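Local coordinates for protein 3,4-dihydroxybenzoate decarboxylase (Enterobacter cloacae, PDB 5NY5) that decarboxylates 3,4-dihydroxybenzoate and can run in reverse to carboxylate catechols at the para position, as a UbiD-family enzyme that depends on prenylated flavin and binds a metal ion, at residues A137-L151 / L317-L330. Residues are numbered along the deposited sequence; the frame is centred on the assembly and turned at random.
Sequences APTNTPIDAGPFFCL and LQTLVGPGEEHTTL
Leu151 and Thr319 bring the backbones nearest, their CA atoms 5.4 Å apart, where the short strands 148-151 and 317-319 cross at 73° without pairing. Leu151 reaches across with both branches: CD1 lies 3.7 Å from the carbonyl C of Thr319, while CD2 touches Leu320 CD2 and, on the helix, Leu330 CD1. With chi1 of Leu320 at 49°, its CG sits between backbone N and carbonyl carbon, and the two methyls divide, CD2 to Leu151 and CD1 to Cys150 CB at 3.7 Å. Thr319 splits likewise: OG1 approaches Cys150 CB, and CG2 meets Pro138 CG tip to tip at 3.9 Å. Earlier on both strands, Leu317 crosses Phe149 at about a right angle, its CD1 at the ring edge 3.9 Å from CE1; Ala137 CB lies over one ring face, toward the rim. The one hydrogen bond between the segments runs from Gly322 N to Asn140 OD1 (3.3 Å, 160° at the hydrogen), the donor somewhat off the carbonyl plane. It ties the loop before strand 148-157 to the loop that leads into helix 324-346, just ahead of the cis peptide at Pro323. Asp144 OD2 accepts Asn140 N, bracing that loop. The buried contact thus joins strand 148-157 of the antiparallel sheet to strand 316-319, outermost in the four-stranded mixed sheet, and to the first turns of helix 324-346. Leu151 lies near Ile169 and Cys150 near Arg171, residues that bind prenylated FMN, which is absent from this chain; Glu326 OE2 bonds His76. Helix 34-42 packs against Asn140 and Val321, and Phe478 of the second subunit against Asn140.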
loop_
_atom_site.group_PDB
_atom_site.type_symbol
_atom_site.label_atom_id
_atom_site.label_comp_id
_atom_site.label_asym_id
_atom_site.label_seq_id
_atom_site.Cartn_x
_atom_site.Cartn_y
_atom_site.Cartn_z
ATOM N N ALA A 137 -9.099 52.408 -7.425
ATOM C CA ALA A 137 -8.991 51.009 -7.037
ATOM C C ALA A 137 -8.304 50.224 -8.147
ATOM O O ALA A 137 -8.767 50.261 -9.295
ATOM C CB ALA A 137 -10.368 50.427 -6.744
ATOM N N PRO A 138 -7.219 49.516 -7.866
ATOM C CA PRO A 138 -6.488 48.827 -8.928
ATOM C C PRO A 138 -7.100 47.474 -9.257
ATOM O O PRO A 138 -7.863 46.892 -8.486
ATOM C CB PRO A 138 -5.079 48.659 -8.343
ATOM C CG PRO A 138 -5.163 49.130 -6.895
ATOM C CD PRO A 138 -6.605 49.287 -6.551
ATOM N N THR A 139 -6.754 46.988 -10.443
ATOM C CA THR A 139 -7.052 45.628 -10.864
ATOM C C THR A 139 -5.742 44.861 -10.935
ATOM O O THR A 139 -4.769 45.345 -11.523
ATOM C CB THR A 139 -7.754 45.603 -12.222
ATOM O OG1 THR A 139 -6.841 46.025 -13.241
ATOM C CG2 THR A 139 -8.954 46.535 -12.216
ATOM N N ASN A 140 -5.710 43.674 -10.328
ATOM C CA ASN A 140 -4.470 42.909 -10.289
ATOM C C ASN A 140 -4.138 42.303 -11.649
ATOM O O ASN A 140 -2.980 42.339 -12.080
ATOM C CB ASN A 140 -4.555 41.825 -9.217
ATOM C CG ASN A 140 -4.061 42.305 -7.868
ATOM O OD1 ASN A 140 -2.954 41.973 -7.447
ATOM N ND2 ASN A 140 -4.877 43.099 -7.186
ATOM N N THR A 141 -5.123 41.740 -12.330
ATOM C CA THR A 141 -4.937 41.141 -13.644
ATOM C C THR A 141 -5.997 41.664 -14.592
ATOM O O THR A 141 -7.071 42.101 -14.160
ATOM C CB THR A 141 -5.015 39.607 -13.591
ATOM O OG1 THR A 141 -6.352 39.205 -13.274
ATOM C CG2 THR A 141 -4.054 39.048 -12.557
ATOM N N PRO A 142 -5.733 41.637 -15.902
ATOM C CA PRO A 142 -6.756 42.056 -16.871
ATOM C C PRO A 142 -8.030 41.220 -16.840
ATOM O O PRO A 142 -9.041 41.665 -17.399
ATOM C CB PRO A 142 -6.037 41.922 -18.220
ATOM C CG PRO A 142 -4.592 42.045 -17.885
ATOM C CD PRO A 142 -4.425 41.412 -16.542
ATOM N N ILE A 143 -8.024 40.041 -16.216
ATOM C CA ILE A 143 -9.207 39.186 -16.175
ATOM C C ILE A 143 -9.930 39.266 -14.833
ATOM O O ILE A 143 -10.775 38.412 -14.539
ATOM C CB ILE A 143 -8.855 37.729 -16.510
ATOM C CG1 ILE A 143 -8.006 37.115 -15.399
ATOM C CG2 ILE A 143 -8.136 37.645 -17.848
ATOM C CD1 ILE A 143 -7.754 35.636 -15.570
ATOM N N ASP A 144 -9.620 40.265 -14.013
ATOM C CA ASP A 144 -10.314 40.432 -12.746
ATOM C C ASP A 144 -11.764 40.846 -12.980
ATOM O O ASP A 144 -12.127 41.377 -14.033
ATOM C CB ASP A 144 -9.606 41.474 -11.879
ATOM C CG ASP A 144 -8.321 40.952 -11.271
ATOM O OD1 ASP A 144 -7.861 39.864 -11.682
ATOM O OD2 ASP A 144 -7.766 41.631 -10.382
ATOM N N ALA A 145 -12.601 40.597 -11.972
ATOM C CA ALA A 145 -14.008 40.961 -12.069
ATOM C C ALA A 145 -14.212 42.468 -12.129
ATOM O O ALA A 145 -15.254 42.922 -12.608
ATOM C CB ALA A 145 -14.785 40.383 -10.889
ATOM N N GLY A 146 -13.241 43.242 -11.657
ATOM C CA GLY A 146 -13.338 44.680 -11.626
ATOM C C GLY A 146 -12.326 45.240 -10.654
ATOM O O GLY A 146 -11.549 44.497 -10.046
ATOM N N PRO A 147 -12.296 46.561 -10.500
ATOM C CA PRO A 147 -11.400 47.163 -9.507
ATOM C C PRO A 147 -11.704 46.640 -8.112
ATOM O O PRO A 147 -12.860 46.433 -7.744
ATOM C CB PRO A 147 -11.683 48.665 -9.631
ATOM C CG PRO A 147 -12.954 48.773 -10.414
ATOM C CD PRO A 147 -13.010 47.572 -11.292
ATOM N N PHE A 148 -10.645 46.417 -7.338
ATOM C CA PHE A 148 -10.738 45.743 -6.052
ATOM C C PHE A 148 -10.049 46.551 -4.964
ATOM O O PHE A 148 -8.974 47.116 -5.183
ATOM C CB PHE A 148 -10.095 44.347 -6.109
ATOM C CG PHE A 148 -11.074 43.223 -6.295
ATOM C CD1 PHE A 148 -11.778 42.720 -5.217
ATOM C CD2 PHE A 148 -11.267 42.652 -7.541
ATOM C CE1 PHE A 148 -12.673 41.680 -5.381
ATOM C CE2 PHE A 148 -12.159 41.612 -7.713
ATOM C CZ PHE A 148 -12.864 41.126 -6.631
ATOM N N PHE A 149 -10.678 46.601 -3.794
ATOM C CA PHE A 149 -10.005 46.941 -2.547
ATOM C C PHE A 149 -9.754 45.640 -1.800
ATOM O O PHE A 149 -10.684 44.852 -1.599
ATOM C CB PHE A 149 -10.844 47.889 -1.686
ATOM C CG PHE A 149 -11.196 49.183 -2.361
ATOM C CD1 PHE A 149 -10.271 50.209 -2.446
ATOM C CD2 PHE A 149 -12.459 49.383 -2.889
ATOM C CE1 PHE A 149 -10.595 51.401 -3.061
ATOM C CE2 PHE A 149 -12.788 50.573 -3.505
ATOM C CZ PHE A 149 -11.855 51.583 -3.590
ATOM N N CYS A 150 -8.508 45.406 -1.397
ATOM C CA CYS A 150 -8.131 44.119 -0.838
ATOM C C CYS A 150 -7.774 44.158 0.639
ATOM O O CYS A 150 -7.577 43.095 1.235
ATOM C CB CYS A 150 -6.953 43.529 -1.625
ATOM S SG CYS A 150 -7.330 43.217 -3.358
ATOM N N LEU A 151 -7.685 45.336 1.245
ATOM C CA LEU A 151 -7.332 45.464 2.655
ATOM C C LEU A 151 -8.322 46.375 3.368
ATOM O O LEU A 151 -7.956 47.330 4.056
ATOM C CB LEU A 151 -5.899 45.967 2.809
ATOM C CG LEU A 151 -4.819 44.984 2.356
ATOM C CD1 LEU A 151 -3.437 45.611 2.439
ATOM C CD2 LEU A 151 -4.884 43.712 3.186
ATOM N N LEU A 317 -3.929 55.335 -0.596
ATOM C CA LEU A 317 -4.726 54.141 -0.861
ATOM C C LEU A 317 -3.829 52.919 -0.701
ATOM O O LEU A 317 -2.902 52.715 -1.489
ATOM C CB LEU A 317 -5.342 54.197 -2.257
ATOM C CG LEU A 317 -6.237 53.014 -2.629
ATOM C CD1 LEU A 317 -7.278 52.779 -1.552
ATOM C CD2 LEU A 317 -6.907 53.245 -3.971
ATOM N N GLN A 318 -4.097 52.113 0.322
ATOM C CA GLN A 318 -3.317 50.915 0.605
ATOM C C GLN A 318 -4.067 49.675 0.138
ATOM O O GLN A 318 -5.264 49.529 0.404
ATOM C CB GLN A 318 -3.005 50.800 2.099
ATOM C CG GLN A 318 -2.231 49.550 2.471
ATOM C CD GLN A 318 -1.894 49.485 3.945
ATOM O OE1 GLN A 318 -2.459 50.214 4.756
ATOM N NE2 GLN A 318 -0.963 48.610 4.299
ATOM N N THR A 319 -3.359 48.790 -0.556
ATOM C CA THR A 319 -3.893 47.502 -0.973
ATOM C C THR A 319 -2.722 46.531 -1.088
ATOM O O THR A 319 -1.609 46.823 -0.640
ATOM C CB THR A 319 -4.686 47.636 -2.280
ATOM O OG1 THR A 319 -5.331 46.392 -2.582
ATOM C CG2 THR A 319 -3.770 48.022 -3.429
ATOM N N LEU A 320 -2.970 45.363 -1.675
ATOM C CA LEU A 320 -1.933 44.360 -1.858
ATOM C C LEU A 320 -1.887 43.935 -3.317
ATOM O O LEU A 320 -2.770 44.259 -4.114
ATOM C CB LEU A 320 -2.151 43.143 -0.944
ATOM C CG LEU A 320 -3.523 42.464 -0.866
ATOM C CD1 LEU A 320 -3.843 41.650 -2.110
ATOM C CD2 LEU A 320 -3.607 41.587 0.372
ATOM N N VAL A 321 -0.838 43.193 -3.657
ATOM C CA VAL A 321 -0.653 42.622 -4.985
ATOM C C VAL A 321 -0.263 41.160 -4.816
ATOM O O VAL A 321 0.595 40.837 -3.990
ATOM C CB VAL A 321 0.419 43.378 -5.793
ATOM C CG1 VAL A 321 0.725 42.654 -7.090
ATOM C CG2 VAL A 321 -0.033 44.803 -6.075
ATOM N N GLY A 322 -0.892 40.283 -5.588
ATOM C CA GLY A 322 -0.518 38.883 -5.567
ATOM C C GLY A 322 -1.633 37.877 -5.369
ATOM O O GLY A 322 -2.056 37.238 -6.327
ATOM N N PRO A 323 -2.127 37.730 -4.127
ATOM C CA PRO A 323 -1.791 38.492 -2.919
ATOM C C PRO A 323 -0.413 38.187 -2.344
ATOM O O PRO A 323 0.005 38.886 -1.426
ATOM C CB PRO A 323 -2.889 38.081 -1.941
ATOM C CG PRO A 323 -3.251 36.714 -2.352
ATOM C CD PRO A 323 -3.140 36.696 -3.850
ATOM N N GLY A 324 0.261 37.165 -2.860
ATOM C CA GLY A 324 1.688 37.004 -2.636
ATOM C C GLY A 324 2.066 36.929 -1.177
ATOM O O GLY A 324 1.301 36.456 -0.336
ATOM N N GLU A 325 3.273 37.416 -0.868
ATOM C CA GLU A 325 3.789 37.348 0.495
ATOM C C GLU A 325 2.947 38.162 1.470
ATOM O O GLU A 325 2.923 37.861 2.668
ATOM C CB GLU A 325 5.234 37.833 0.523
ATOM C CG GLU A 325 5.961 37.574 1.824
ATOM C CD GLU A 325 6.414 36.138 1.946
ATOM O OE1 GLU A 325 6.418 35.435 0.918
ATOM O OE2 GLU A 325 6.763 35.712 3.064
ATOM N N GLU A 326 2.264 39.198 0.985
ATOM C CA GLU A 326 1.412 39.991 1.863
ATOM C C GLU A 326 0.318 39.130 2.486
ATOM O O GLU A 326 -0.002 39.280 3.672
ATOM C CB GLU A 326 0.816 41.166 1.089
ATOM C CG GLU A 326 0.227 42.244 1.971
ATOM C CD GLU A 326 0.544 43.641 1.472
ATOM O OE1 GLU A 326 0.818 43.795 0.263
ATOM O OE2 GLU A 326 0.527 44.582 2.293
ATOM N N HIS A 327 -0.255 38.210 1.709
ATOM C CA HIS A 327 -1.215 37.271 2.278
ATOM C C HIS A 327 -0.531 36.297 3.228
ATOM O O HIS A 327 -1.080 35.966 4.285
ATOM C CB HIS A 327 -1.936 36.513 1.166
ATOM C CG HIS A 327 -3.008 35.593 1.661
ATOM N ND1 HIS A 327 -2.733 34.387 2.268
ATOM C CD2 HIS A 327 -4.357 35.704 1.640
ATOM C CE1 HIS A 327 -3.865 33.795 2.601
ATOM N NE2 HIS A 327 -4.866 34.573 2.230
ATOM N N THR A 328 0.663 35.823 2.863
ATOM C CA THR A 328 1.385 34.880 3.710
ATOM C C THR A 328 1.623 35.449 5.103
ATOM O O THR A 328 1.517 34.731 6.102
ATOM C CB THR A 328 2.716 34.502 3.057
ATOM O OG1 THR A 328 2.472 33.810 1.828
ATOM C CG2 THR A 328 3.528 33.615 3.982
ATOM N N THR A 329 1.949 36.741 5.190
ATOM C CA THR A 329 2.140 37.366 6.493
ATOM C C THR A 329 0.835 37.413 7.274
ATOM O O THR A 329 0.765 36.951 8.418
ATOM C CB THR A 329 2.704 38.776 6.326
ATOM O OG1 THR A 329 4.025 38.704 5.783
ATOM C CG2 THR A 329 2.749 39.493 7.664
ATOM N N LEU A 330 -0.214 37.964 6.663
ATOM C CA LEU A 330 -1.464 38.180 7.384
ATOM C C LEU A 330 -2.125 36.865 7.780
ATOM O O LEU A 330 -2.753 36.776 8.838
ATOM C CB LEU A 330 -2.411 39.031 6.539
ATOM C CG LEU A 330 -1.901 40.439 6.220
ATOM C CD1 LEU A 330 -2.890 41.204 5.358
ATOM C CD2 LEU A 330 -1.601 41.201 7.501
#